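Long-range contacts in D-alanine--D-alanine ligase (Coxiella burnetii, PDB 3TQT), which joins two D-alanine molecules into D-alanyl-D-alanine at the expense of ATP, a step in building the peptidoglycan of the cell wall: residues 108-118 against 130-139; 234-245 against 283-292. All blocks are in the same frame, centred on the assembly; numbering follows the deposited sequence.

Interaction 1 is the more buried of the two: its centre lies about 8 Å from that of the chain, against about 15 Å for interaction 2, and none of its touching residues is exposed. It packs the loop 108-114 and the start of helix 115-122 on helix 132-139, with 11 residues within reach of the second subunit; interaction 2, with only two such residues, sets helix 277-293 against a hairpin of the ATP-grasp sheet. The two share no element, with centres about 19 Å apart. Residues 108-118 and 130-139 meet without a direct hydrogen bond, through van der Waals contact and one bridging water; 234-245 and 283-292 use apolar side chains plus one amide-to-carbonyl bond.

Interaction 1. Residues 108-118 against 130-139; sequences GTQGEDGALQG and ANVQSSAVCM
M139 reaches from helix 132-139 to the loop 108-113 and makes the largest apolar part of the contact. Its CG stands anti to the backbone N (chi1 -178°), and a bend at chi2 turns the thioether along the loop. M139 SD lies 3.7 Å from E112 CB, while M139 CG rests on D113 CB and M139 CE ends at G108 C. One helical turn back, S135 CB packs 3.1 Å from E112 O, and G114 brings its backbone close to V132 and S135. V132 CG2 packs against the first turn of helix 115-122, 3.3 Å from G118 N.

The loop 108-114 and the start of helix 115-122 pack on helix 132-139; residues 108-118 belong to the N-terminal region of the D-Ala-D-Ala ligase family, of Rossmann type. D113 shapes the loop as an Asx turn, OD1 accepting from A115 N, while OD2 takes Q110 N. E112 OE2 receives G108 N on its anti lone pair; its OE1 is bound by I320 N, two residues beyond N318, a predicted magnesium ligand.

The polar link is indirect. Q117 NE2 donates to G111 O at 2.7 Å in its own amide plane, and also to a water that donates to A130 O. S135 OG, lying 3.6 Å from Q117 CD, donates to N131 O from the face opposite S135 N. D113 and V132 pack on Q133 and D113, respectively, of the second subunit.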
ATOM      1  N   GLY A 108       5.104   3.510  12.475  1.00 29.77           N
ATOM      2  CA  GLY A 108       5.745   4.352  11.486  1.00 31.58           C
ATOM      3  C   GLY A 108       6.330   3.614  10.298  1.00 37.55           C
ATOM      4  O   GLY A 108       5.759   2.639   9.791  1.00 36.56           O
ATOM      5  N   THR A 109       7.480   4.102   9.845  1.00 32.21           N
ATOM      6  CA  THR A 109       8.167   3.528   8.703  1.00 31.21           C
ATOM      7  C   THR A 109       8.227   2.004   8.781  1.00 30.33           C
ATOM      8  O   THR A 109       8.467   1.423   9.847  1.00 34.00           O
ATOM      9  CB  THR A 109       9.573   4.132   8.559  1.00 38.61           C
ATOM     10  OG1 THR A 109       9.454   5.543   8.363  1.00 46.75           O
ATOM     11  CG2 THR A 109      10.303   3.533   7.380  1.00 48.65           C
ATOM     12  N   GLN A 110       7.973   1.372   7.634  1.00 42.29           N
ATOM     13  CA  GLN A 110       7.991  -0.087   7.483  1.00 42.30           C
ATOM     14  C   GLN A 110       6.767  -0.776   8.093  1.00 41.63           C
ATOM     15  O   GLN A 110       6.180  -1.675   7.485  1.00 39.77           O
ATOM     16  CB  GLN A 110       9.290  -0.693   8.047  1.00 40.24           C
ATOM     17  CG  GLN A 110      10.577   0.041   7.636  1.00 44.51           C
ATOM     18  CD  GLN A 110      10.793   0.102   6.133  1.00 48.10           C
ATOM     19  OE1 GLN A 110       9.867   0.374   5.373  1.00 57.20           O
ATOM     20  NE2 GLN A 110      12.025  -0.138   5.701  1.00 51.32           N
ATOM     21  N   GLY A 111       6.379  -0.343   9.287  1.00 31.67           N
ATOM     22  CA  GLY A 111       5.339  -1.024  10.040  1.00 34.84           C
ATOM     23  C   GLY A 111       3.918  -0.604   9.719  1.00 31.14           C
ATOM     24  O   GLY A 111       3.006  -1.427   9.754  1.00 35.28           O
ATOM     25  N   GLU A 112       3.719   0.678   9.431  1.00 34.62           N
ATOM     26  CA  GLU A 112       2.381   1.194   9.163  1.00 34.01           C
ATOM     27  C   GLU A 112       2.211   1.575   7.708  1.00 37.48           C
ATOM     28  O   GLU A 112       1.105   1.904   7.286  1.00 37.95           O
ATOM     29  CB  GLU A 112       2.086   2.434  10.020  1.00 40.02           C
ATOM     30  CG  GLU A 112       1.933   2.149  11.493  1.00 43.02           C
ATOM     31  CD  GLU A 112       1.524   3.384  12.281  1.00 42.82           C
ATOM     32  OE1 GLU A 112       0.320   3.714  12.305  1.00 38.08           O
ATOM     33  OE2 GLU A 112       2.412   4.022  12.875  1.00 45.87           O
ATOM     34  N   ASP A 113       3.307   1.558   6.952  1.00 39.21           N
ATOM     35  CA  ASP A 113       3.295   2.080   5.585  1.00 27.68           C
ATOM     36  C   ASP A 113       3.003   1.021   4.541  1.00 24.85           C
ATOM     37  O   ASP A 113       3.165   1.264   3.346  1.00 27.09           O
ATOM     38  CB  ASP A 113       4.599   2.797   5.229  1.00 26.76           C
ATOM     39  CG  ASP A 113       5.827   1.903   5.348  1.00 33.58           C
ATOM     40  OD1 ASP A 113       5.704   0.667   5.525  1.00 24.98           O
ATOM     41  OD2 ASP A 113       6.937   2.464   5.269  1.00 42.26           O
ATOM     42  N   GLY A 114       2.591  -0.154   4.997  1.00 24.42           N
ATOM     43  CA  GLY A 114       2.265  -1.223   4.090  1.00 27.39           C
ATOM     44  C   GLY A 114       3.407  -2.161   3.783  1.00 25.94           C
ATOM     45  O   GLY A 114       3.174  -3.213   3.219  1.00 26.13           O
ATOM     46  N   ALA A 115       4.638  -1.803   4.142  1.00 25.51           N
ATOM     47  CA  ALA A 115       5.775  -2.659   3.805  1.00 31.45           C
ATOM     48  C   ALA A 115       5.695  -4.012   4.510  1.00 27.80           C
ATOM     49  O   ALA A 115       5.742  -5.061   3.869  1.00 21.90           O
ATOM     50  CB  ALA A 115       7.105  -1.961   4.111  1.00 31.29           C
ATOM     51  N   LEU A 116       5.566  -3.982   5.829  1.00 22.58           N
ATOM     52  CA  LEU A 116       5.443  -5.202   6.618  1.00 26.64           C
ATOM     53  C   LEU A 116       4.189  -5.993   6.239  1.00 23.87           C
ATOM     54  O   LEU A 116       4.220  -7.216   6.126  1.00 21.62           O
ATOM     55  CB  LEU A 116       5.405  -4.840   8.094  1.00 29.59           C
ATOM     56  CG  LEU A 116       5.992  -5.839   9.079  1.00 42.27           C
ATOM     57  CD1 LEU A 116       7.392  -6.277   8.651  1.00 39.19           C
ATOM     58  CD2 LEU A 116       6.014  -5.187  10.455  1.00 44.42           C
ATOM     59  N   GLN A 117       3.084  -5.285   6.058  1.00 18.66           N
ATOM     60  CA  GLN A 117       1.841  -5.894   5.587  1.00 18.30           C
ATOM     61  C   GLN A 117       2.060  -6.605   4.253  1.00 20.84           C
ATOM     62  O   GLN A 117       1.520  -7.680   4.019  1.00 20.81           O
ATOM     63  CB  GLN A 117       0.761  -4.821   5.418  1.00 20.08           C
ATOM     64  CG  GLN A 117       0.246  -4.241   6.750  1.00 20.28           C
ATOM     65  CD  GLN A 117       1.238  -3.275   7.415  1.00 22.04           C
ATOM     66  OE1 GLN A 117       2.096  -2.697   6.753  1.00 20.70           O
ATOM     67  NE2 GLN A 117       1.102  -3.093   8.719  1.00 23.34           N
ATOM     68  N   GLY A 118       2.845  -5.995   3.372  1.00 16.96           N
ATOM     69  CA  GLY A 118       3.112  -6.580   2.061  1.00 18.12           C
ATOM     70  C   GLY A 118       3.855  -7.902   2.148  1.00 20.81           C
ATOM     71  O   GLY A 118       3.538  -8.861   1.428  1.00 22.16           O
ATOM     72  N   ALA A 130      -4.707  -2.918   9.431  1.00 17.77           N
ATOM     73  CA  ALA A 130      -4.920  -2.421   8.089  1.00 18.07           C
ATOM     74  C   ALA A 130      -4.116  -3.230   7.102  1.00 20.31           C
ATOM     75  O   ALA A 130      -2.990  -3.606   7.404  1.00 20.38           O
ATOM     76  CB  ALA A 130      -4.495  -0.963   8.023  1.00 18.32           C
ATOM     77  N   ASN A 131      -4.694  -3.499   5.932  1.00 17.86           N
ATOM     78  CA  ASN A 131      -3.976  -4.190   4.869  1.00 17.59           C
ATOM     79  C   ASN A 131      -2.981  -3.254   4.174  1.00 18.55           C
ATOM     80  O   ASN A 131      -2.756  -2.149   4.644  1.00 18.69           O
ATOM     81  CB  ASN A 131      -4.927  -4.852   3.865  1.00 19.10           C
ATOM     82  CG  ASN A 131      -5.676  -3.850   2.995  1.00 25.43           C
ATOM     83  OD1 ASN A 131      -5.524  -2.637   3.131  1.00 24.04           O
ATOM     84  ND2 ASN A 131      -6.483  -4.370   2.074  1.00 24.86           N
ATOM     85  N   VAL A 132      -2.392  -3.693   3.070  1.00 16.72           N
ATOM     86  CA  VAL A 132      -1.347  -2.896   2.436  1.00 23.07           C
ATOM     87  C   VAL A 132      -1.897  -1.570   1.938  1.00 27.85           C
ATOM     88  O   VAL A 132      -1.333  -0.512   2.203  1.00 18.95           O
ATOM     89  CB  VAL A 132      -0.668  -3.643   1.274  1.00 27.21           C
ATOM     90  CG1 VAL A 132       0.217  -2.684   0.471  1.00 21.37           C
ATOM     91  CG2 VAL A 132       0.146  -4.816   1.816  1.00 21.17           C
ATOM     92  N   GLN A 133      -3.005  -1.627   1.213  1.00 18.63           N
ATOM     93  CA  GLN A 133      -3.580  -0.420   0.652  1.00 18.40           C
ATOM     94  C   GLN A 133      -4.022   0.574   1.710  1.00 15.48           C
ATOM     95  O   GLN A 133      -3.797   1.773   1.584  1.00 17.40           O
ATOM     96  CB  GLN A 133      -4.778  -0.745  -0.237  1.00 25.70           C
ATOM     97  CG  GLN A 133      -5.565   0.508  -0.632  1.00 28.06           C
ATOM     98  CD  GLN A 133      -7.035   0.217  -0.868  1.00 37.55           C
ATOM     99  OE1 GLN A 133      -7.857   0.365   0.024  1.00 32.57           O
ATOM    100  NE2 GLN A 133      -7.365  -0.216  -2.073  1.00 45.32           N
ATOM    101  N   SER A 134      -4.679   0.074   2.741  1.00 17.06           N
ATOM    102  CA  SER A 134      -5.225   0.936   3.778  1.00 18.71           C
ATOM    103  C   SER A 134      -4.096   1.527   4.616  1.00 16.48           C
ATOM    104  O   SER A 134      -4.160   2.674   5.037  1.00 18.68           O
ATOM    105  CB  SER A 134      -6.194   0.158   4.679  1.00 20.00           C
ATOM    106  OG  SER A 134      -6.885   1.068   5.516  1.00 30.04           O
ATOM    107  N   SER A 135      -3.071   0.728   4.876  1.00 14.97           N
ATOM    108  CA  SER A 135      -1.907   1.226   5.603  1.00 15.82           C
ATOM    109  C   SER A 135      -1.276   2.381   4.812  1.00 22.87           C
ATOM    110  O   SER A 135      -0.925   3.411   5.376  1.00 20.20           O
ATOM    111  CB  SER A 135      -0.880   0.112   5.800  1.00 18.18           C
ATOM    112  OG  SER A 135      -1.422  -0.936   6.591  1.00 18.91           O
ATOM    113  N   ALA A 136      -1.127   2.189   3.505  1.00 20.06           N
ATOM    114  CA  ALA A 136      -0.463   3.188   2.666  1.00 21.65           C
ATOM    115  C   ALA A 136      -1.300   4.446   2.597  1.00 22.48           C
ATOM    116  O   ALA A 136      -0.785   5.555   2.717  1.00 27.86           O
ATOM    117  CB  ALA A 136      -0.191   2.635   1.280  1.00 21.21           C
ATOM    118  N   VAL A 137      -2.601   4.282   2.423  1.00 17.03           N
ATOM    119  CA  VAL A 137      -3.487   5.438   2.397  1.00 14.02           C
ATOM    120  C   VAL A 137      -3.474   6.229   3.717  1.00 19.90           C
ATOM    121  O   VAL A 137      -3.465   7.462   3.711  1.00 27.45           O
ATOM    122  CB  VAL A 137      -4.931   5.040   2.026  1.00 18.79           C
ATOM    123  CG1 VAL A 137      -5.896   6.189   2.288  1.00 23.46           C
ATOM    124  CG2 VAL A 137      -4.992   4.616   0.568  1.00 18.94           C
ATOM    125  N   CYS A 138      -3.467   5.526   4.839  1.00 14.74           N
ATOM    126  CA  CYS A 138      -3.521   6.183   6.141  1.00 14.31           C
ATOM    127  C   CYS A 138      -2.166   6.756   6.556  1.00 17.40           C
ATOM    128  O   CYS A 138      -2.094   7.722   7.323  1.00 22.28           O
ATOM    129  CB  CYS A 138      -4.041   5.217   7.205  1.00 15.56           C
ATOM    130  SG  CYS A 138      -5.785   4.817   7.026  1.00 20.60           S
ATOM    131  N   MET A 139      -1.099   6.151   6.054  1.00 20.26           N
ATOM    132  CA  MET A 139       0.260   6.576   6.390  1.00 22.62           C
ATOM    133  C   MET A 139       0.593   7.936   5.784  1.00 24.29           C
ATOM    134  O   MET A 139       1.271   8.755   6.405  1.00 25.09           O
ATOM    135  CB  MET A 139       1.266   5.540   5.887  1.00 23.84           C
ATOM    136  CG  MET A 139       2.696   5.850   6.222  1.00 36.08           C
ATOM    137  SD  MET A 139       3.077   5.322   7.897  1.00 45.31           S
ATOM    138  CE  MET A 139       4.779   5.867   8.033  1.00 46.87           C
TER
HETATM  139  O   HOH W   1      -1.548  -4.035   9.703  1.00 17.03           O

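Interaction 2. Residues 234-245 against 283-292; sequences VLGNGAPKASLP and IQQIAIDAFK
F291 meets V234 face-on: V234 CG1 sits 3.6 Å from the centroid of the phenyl ring, 27° off its normal, a CH-pi contact displaced toward the rim. The torsions of both residues set this up. F291 carries CG anti to its backbone N (chi1 -174°), which sends the ring from the helix toward the strand, and V234 has CG1 in the corresponding place, leaving CG2 to rest on A287 CB at 3.6 Å. The far end of the ring approaches the hairpin backbone, with N237 O at its edge in the ring plane and G236 O 3.2 Å from F291 CZ in an oblique position.

P240 is gripped by three helix residues. Its CG lies 3.6 Å from F291 CD2 and also touches K292 CG, whose aliphatic chain crosses the proline at about a right angle. I288 completes the set: its CD1 ends both 3.6 Å from P240 O and 3.8 Å from A242 CB.

Further toward the helix start, Q284 runs out extended beyond CG alongside L244, and Q284 NE2 donates to S243 O at 2.9 Å. The bond is nearly straight at the hydrogen and lies close to the plane of the glutamine amide, yet it reaches the carbonyl from above its plane. P245 and I283 touch more loosely, through P245 CG and I283 CG2.

The axes of strand 234-236 and helix segment 283-292 approach to 9.1 Å and cross at -51°. The helix covers one face of the antiparallel ATP-grasp sheet, where A287 also touches C232 and I283 touches I230, while L235, pointing away from it, packs on helices 328-335 and 340-370.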
ATOM      1  N   VAL A 234     -11.280   2.705  16.808  1.00 20.34           N
ATOM      2  CA  VAL A 234     -12.206   1.921  15.998  1.00 23.53           C
ATOM      3  C   VAL A 234     -11.728   0.473  15.924  1.00 21.07           C
ATOM      4  O   VAL A 234     -10.528   0.193  15.822  1.00 20.78           O
ATOM      5  CB  VAL A 234     -12.340   2.509  14.583  1.00 20.56           C
ATOM      6  CG1 VAL A 234     -13.287   1.662  13.725  1.00 17.36           C
ATOM      7  CG2 VAL A 234     -12.836   3.946  14.658  1.00 23.34           C
ATOM      8  N   LEU A 235     -12.678  -0.447  16.002  1.00 19.11           N
ATOM      9  CA  LEU A 235     -12.366  -1.871  15.967  1.00 20.15           C
ATOM     10  C   LEU A 235     -13.350  -2.595  15.077  1.00 19.77           C
ATOM     11  O   LEU A 235     -14.564  -2.431  15.211  1.00 22.44           O
ATOM     12  CB  LEU A 235     -12.456  -2.445  17.368  1.00 20.45           C
ATOM     13  CG  LEU A 235     -12.320  -3.953  17.519  1.00 19.84           C
ATOM     14  CD1 LEU A 235     -10.899  -4.388  17.212  1.00 19.58           C
ATOM     15  CD2 LEU A 235     -12.705  -4.315  18.950  1.00 25.18           C
ATOM     16  N   GLY A 236     -12.823  -3.404  14.166  1.00 19.26           N
ATOM     17  CA  GLY A 236     -13.680  -4.236  13.346  1.00 22.78           C
ATOM     18  C   GLY A 236     -13.145  -4.380  11.941  1.00 21.64           C
ATOM     19  O   GLY A 236     -12.116  -3.807  11.596  1.00 23.62           O
ATOM     20  N   ASN A 237     -13.868  -5.150  11.135  1.00 25.21           N
ATOM     21  CA  ASN A 237     -13.578  -5.279   9.726  1.00 24.62           C
ATOM     22  C   ASN A 237     -14.693  -4.568   8.995  1.00 31.32           C
ATOM     23  O   ASN A 237     -14.640  -3.360   8.819  1.00 29.29           O
ATOM     24  CB  ASN A 237     -13.512  -6.756   9.317  1.00 28.25           C
ATOM     25  CG  ASN A 237     -12.185  -7.397   9.681  1.00 28.35           C
ATOM     26  OD1 ASN A 237     -11.205  -6.695   9.925  1.00 24.76           O
ATOM     27  ND2 ASN A 237     -12.145  -8.734   9.712  1.00 23.12           N
ATOM     28  N   GLY A 238     -15.720  -5.323   8.618  1.00 39.89           N
ATOM     29  CA  GLY A 238     -16.845  -4.772   7.890  1.00 45.76           C
ATOM     30  C   GLY A 238     -17.802  -3.965   8.747  1.00 48.83           C
ATOM     31  O   GLY A 238     -18.387  -2.991   8.265  1.00 49.65           O
ATOM     32  N   ALA A 239     -17.968  -4.365  10.009  1.00 40.43           N
ATOM     33  CA  ALA A 239     -18.890  -3.682  10.916  1.00 40.89           C
ATOM     34  C   ALA A 239     -18.155  -3.036  12.089  1.00 34.92           C
ATOM     35  O   ALA A 239     -18.234  -3.514  13.216  1.00 31.99           O
ATOM     36  CB  ALA A 239     -19.950  -4.641  11.425  1.00 33.56           C
ATOM     37  N   PRO A 240     -17.455  -1.931  11.818  1.00 27.74           N
ATOM     38  CA  PRO A 240     -16.582  -1.270  12.796  1.00 27.46           C
ATOM     39  C   PRO A 240     -17.360  -0.684  13.964  1.00 28.41           C
ATOM     40  O   PRO A 240     -18.465  -0.175  13.775  1.00 26.08           O
ATOM     41  CB  PRO A 240     -15.940  -0.129  11.987  1.00 30.41           C
ATOM     42  CG  PRO A 240     -16.239  -0.438  10.541  1.00 26.95           C
ATOM     43  CD  PRO A 240     -17.535  -1.181  10.555  1.00 27.11           C
ATOM     44  N   LYS A 241     -16.766  -0.757  15.152  1.00 25.28           N
ATOM     45  CA  LYS A 241     -17.329  -0.171  16.363  1.00 27.94           C
ATOM     46  C   LYS A 241     -16.378   0.902  16.857  1.00 26.81           C
ATOM     47  O   LYS A 241     -15.168   0.813  16.660  1.00 25.05           O
ATOM     48  CB  LYS A 241     -17.514  -1.228  17.455  1.00 27.99           C
ATOM     49  CG  LYS A 241     -18.574  -2.275  17.136  1.00 35.87           C
ATOM     50  CD  LYS A 241     -18.660  -3.328  18.240  1.00 53.32           C
ATOM     51  CE  LYS A 241     -17.316  -4.027  18.466  1.00 58.78           C
ATOM     52  NZ  LYS A 241     -17.404  -5.200  19.398  1.00 59.91           N
ATOM     53  N   ALA A 242     -16.929   1.920  17.496  1.00 21.99           N
ATOM     54  CA  ALA A 242     -16.114   3.036  17.941  1.00 22.89           C
ATOM     55  C   ALA A 242     -16.123   3.120  19.461  1.00 31.58           C
ATOM     56  O   ALA A 242     -17.152   2.902  20.093  1.00 27.38           O
ATOM     57  CB  ALA A 242     -16.626   4.327  17.323  1.00 22.35           C
ATOM     58  N   SER A 243     -14.967   3.421  20.043  1.00 28.56           N
ATOM     59  CA  SER A 243     -14.845   3.588  21.488  1.00 27.32           C
ATOM     60  C   SER A 243     -15.448   4.916  21.903  1.00 24.24           C
ATOM     61  O   SER A 243     -15.809   5.735  21.067  1.00 29.43           O
ATOM     62  CB  SER A 243     -13.367   3.591  21.891  1.00 21.15           C
ATOM     63  OG  SER A 243     -12.733   4.780  21.416  1.00 24.10           O
ATOM     64  N   LEU A 244     -15.555   5.128  23.207  1.00 29.41           N
ATOM     65  CA  LEU A 244     -15.789   6.466  23.707  1.00 33.09           C
ATOM     66  C   LEU A 244     -14.585   7.309  23.312  1.00 28.35           C
ATOM     67  O   LEU A 244     -13.448   6.823  23.314  1.00 24.92           O
ATOM     68  CB  LEU A 244     -15.964   6.455  25.222  1.00 30.33           C
ATOM     69  CG  LEU A 244     -17.229   5.709  25.654  1.00 36.83           C
ATOM     70  CD1 LEU A 244     -17.334   5.625  27.162  1.00 39.41           C
ATOM     71  CD2 LEU A 244     -18.464   6.369  25.053  1.00 38.15           C
ATOM     72  N   PRO A 245     -14.829   8.573  22.964  1.00 30.85           N
ATOM     73  CA  PRO A 245     -13.761   9.488  22.557  1.00 31.28           C
ATOM     74  C   PRO A 245     -12.797   9.729  23.709  1.00 31.28           C
ATOM     75  O   PRO A 245     -13.208   9.682  24.867  1.00 30.13           O
ATOM     76  CB  PRO A 245     -14.509  10.793  22.256  1.00 29.82           C
ATOM     77  CG  PRO A 245     -15.947  10.400  22.092  1.00 37.59           C
ATOM     78  CD  PRO A 245     -16.143   9.233  23.002  1.00 39.08           C
ATOM     79  N   ILE A 283     -18.245  12.244  16.571  1.00 26.37           N
ATOM     80  CA  ILE A 283     -16.907  11.682  16.624  1.00 28.25           C
ATOM     81  C   ILE A 283     -16.951  10.177  16.346  1.00 30.43           C
ATOM     82  O   ILE A 283     -16.209   9.657  15.518  1.00 23.39           O
ATOM     83  CB  ILE A 283     -16.261  11.968  17.983  1.00 29.85           C
ATOM     84  CG1 ILE A 283     -16.003  13.479  18.113  1.00 30.43           C
ATOM     85  CG2 ILE A 283     -14.971  11.163  18.130  1.00 27.74           C
ATOM     86  CD1 ILE A 283     -15.561  13.921  19.479  1.00 36.19           C
ATOM     87  N   GLN A 284     -17.840   9.477  17.031  1.00 27.02           N
ATOM     88  CA  GLN A 284     -17.920   8.038  16.861  1.00 29.59           C
ATOM     89  C   GLN A 284     -18.354   7.667  15.444  1.00 26.77           C
ATOM     90  O   GLN A 284     -17.767   6.775  14.826  1.00 25.96           O
ATOM     91  CB  GLN A 284     -18.830   7.421  17.924  1.00 28.80           C
ATOM     92  CG  GLN A 284     -18.192   7.430  19.309  1.00 33.66           C
ATOM     93  CD  GLN A 284     -19.158   7.040  20.405  1.00 38.88           C
ATOM     94  OE1 GLN A 284     -20.303   7.483  20.425  1.00 35.73           O
ATOM     95  NE2 GLN A 284     -18.700   6.201  21.321  1.00 38.26           N
ATOM     96  N   GLN A 285     -19.349   8.368  14.907  1.00 25.47           N
ATOM     97  CA  GLN A 285     -19.851   7.989  13.593  1.00 26.56           C
ATOM     98  C   GLN A 285     -18.849   8.290  12.492  1.00 23.67           C
ATOM     99  O   GLN A 285     -18.679   7.495  11.568  1.00 28.93           O
ATOM    100  CB  GLN A 285     -21.181   8.653  13.267  1.00 25.49           C
ATOM    101  CG  GLN A 285     -21.787   8.112  11.972  1.00 37.16           C
ATOM    102  CD  GLN A 285     -22.141   6.629  12.060  1.00 40.27           C
ATOM    103  OE1 GLN A 285     -23.042   6.249  12.805  1.00 39.90           O
ATOM    104  NE2 GLN A 285     -21.426   5.787  11.304  1.00 35.71           N
ATOM    105  N   ILE A 286     -18.190   9.434  12.596  1.00 23.55           N
ATOM    106  CA  ILE A 286     -17.209   9.831  11.597  1.00 21.23           C
ATOM    107  C   ILE A 286     -15.995   8.920  11.684  1.00 21.28           C
ATOM    108  O   ILE A 286     -15.423   8.539  10.665  1.00 22.20           O
ATOM    109  CB  ILE A 286     -16.778  11.302  11.773  1.00 24.41           C
ATOM    110  CG1 ILE A 286     -17.974  12.227  11.521  1.00 30.69           C
ATOM    111  CG2 ILE A 286     -15.657  11.648  10.802  1.00 20.49           C
ATOM    112  CD1 ILE A 286     -17.661  13.680  11.738  1.00 33.54           C
ATOM    113  N   ALA A 287     -15.609   8.550  12.898  1.00 19.60           N
ATOM    114  CA  ALA A 287     -14.498   7.594  13.044  1.00 25.04           C
ATOM    115  C   ALA A 287     -14.793   6.290  12.291  1.00 19.23           C
ATOM    116  O   ALA A 287     -13.939   5.768  11.566  1.00 19.37           O
ATOM    117  CB  ALA A 287     -14.199   7.320  14.513  1.00 21.85           C
ATOM    118  N   ILE A 288     -16.005   5.772  12.466  1.00 20.26           N
ATOM    119  CA  ILE A 288     -16.426   4.556  11.791  1.00 26.62           C
ATOM    120  C   ILE A 288     -16.496   4.763  10.285  1.00 25.44           C
ATOM    121  O   ILE A 288     -16.018   3.935   9.521  1.00 22.01           O
ATOM    122  CB  ILE A 288     -17.792   4.076  12.302  1.00 21.70           C
ATOM    123  CG1 ILE A 288     -17.634   3.441  13.682  1.00 19.95           C
ATOM    124  CG2 ILE A 288     -18.401   3.096  11.323  1.00 26.59           C
ATOM    125  CD1 ILE A 288     -18.939   3.331  14.437  1.00 25.57           C
ATOM    126  N   ASP A 289     -17.081   5.877   9.858  1.00 25.47           N
ATOM    127  CA  ASP A 289     -17.181   6.164   8.426  1.00 23.12           C
ATOM    128  C   ASP A 289     -15.807   6.347   7.773  1.00 21.53           C
ATOM    129  O   ASP A 289     -15.575   5.886   6.662  1.00 21.23           O
ATOM    130  CB  ASP A 289     -18.042   7.400   8.187  1.00 27.24           C
ATOM    131  CG  ASP A 289     -19.500   7.173   8.556  1.00 33.93           C
ATOM    132  OD1 ASP A 289     -19.877   6.020   8.826  1.00 32.19           O
ATOM    133  OD2 ASP A 289     -20.266   8.150   8.566  1.00 36.15           O
ATOM    134  N   ALA A 290     -14.911   7.037   8.467  1.00 18.68           N
ATOM    135  CA  ALA A 290     -13.554   7.248   7.983  1.00 20.09           C
ATOM    136  C   ALA A 290     -12.831   5.906   7.849  1.00 18.39           C
ATOM    137  O   ALA A 290     -12.168   5.647   6.861  1.00 16.21           O
ATOM    138  CB  ALA A 290     -12.798   8.151   8.951  1.00 19.68           C
ATOM    139  N   PHE A 291     -12.940   5.090   8.894  1.00 19.24           N
ATOM    140  CA  PHE A 291     -12.371   3.751   8.922  1.00 18.59           C
ATOM    141  C   PHE A 291     -12.800   2.996   7.669  1.00 21.67           C
ATOM    142  O   PHE A 291     -11.990   2.366   6.985  1.00 18.54           O
ATOM    143  CB  PHE A 291     -12.887   3.041  10.174  1.00 19.96           C
ATOM    144  CG  PHE A 291     -12.264   1.691  10.423  1.00 19.82           C
ATOM    145  CD1 PHE A 291     -11.145   1.568  11.236  1.00 24.10           C
ATOM    146  CD2 PHE A 291     -12.815   0.554   9.876  1.00 22.04           C
ATOM    147  CE1 PHE A 291     -10.587   0.326  11.482  1.00 26.86           C
ATOM    148  CE2 PHE A 291     -12.260  -0.686  10.116  1.00 24.27           C
ATOM    149  CZ  PHE A 291     -11.149  -0.800  10.914  1.00 24.79           C
ATOM    150  N   LYS A 292     -14.085   3.075   7.357  1.00 19.30           N
ATOM    151  CA  LYS A 292     -14.612   2.340   6.213  1.00 21.58           C
ATOM    152  C   LYS A 292     -14.142   2.960   4.903  1.00 24.63           C
ATOM    153  O   LYS A 292     -13.814   2.252   3.947  1.00 23.06           O
ATOM    154  CB  LYS A 292     -16.143   2.284   6.273  1.00 20.92           C
ATOM    155  CG  LYS A 292     -16.670   1.331   7.347  1.00 31.96           C
ATOM    156  CD  LYS A 292     -18.096   1.665   7.769  1.00 38.16           C
ATOM    157  CE  LYS A 292     -19.127   1.054   6.852  1.00 47.55           C
ATOM    158  NZ  LYS A 292     -20.500   1.344   7.357  1.00 48.02           N
TER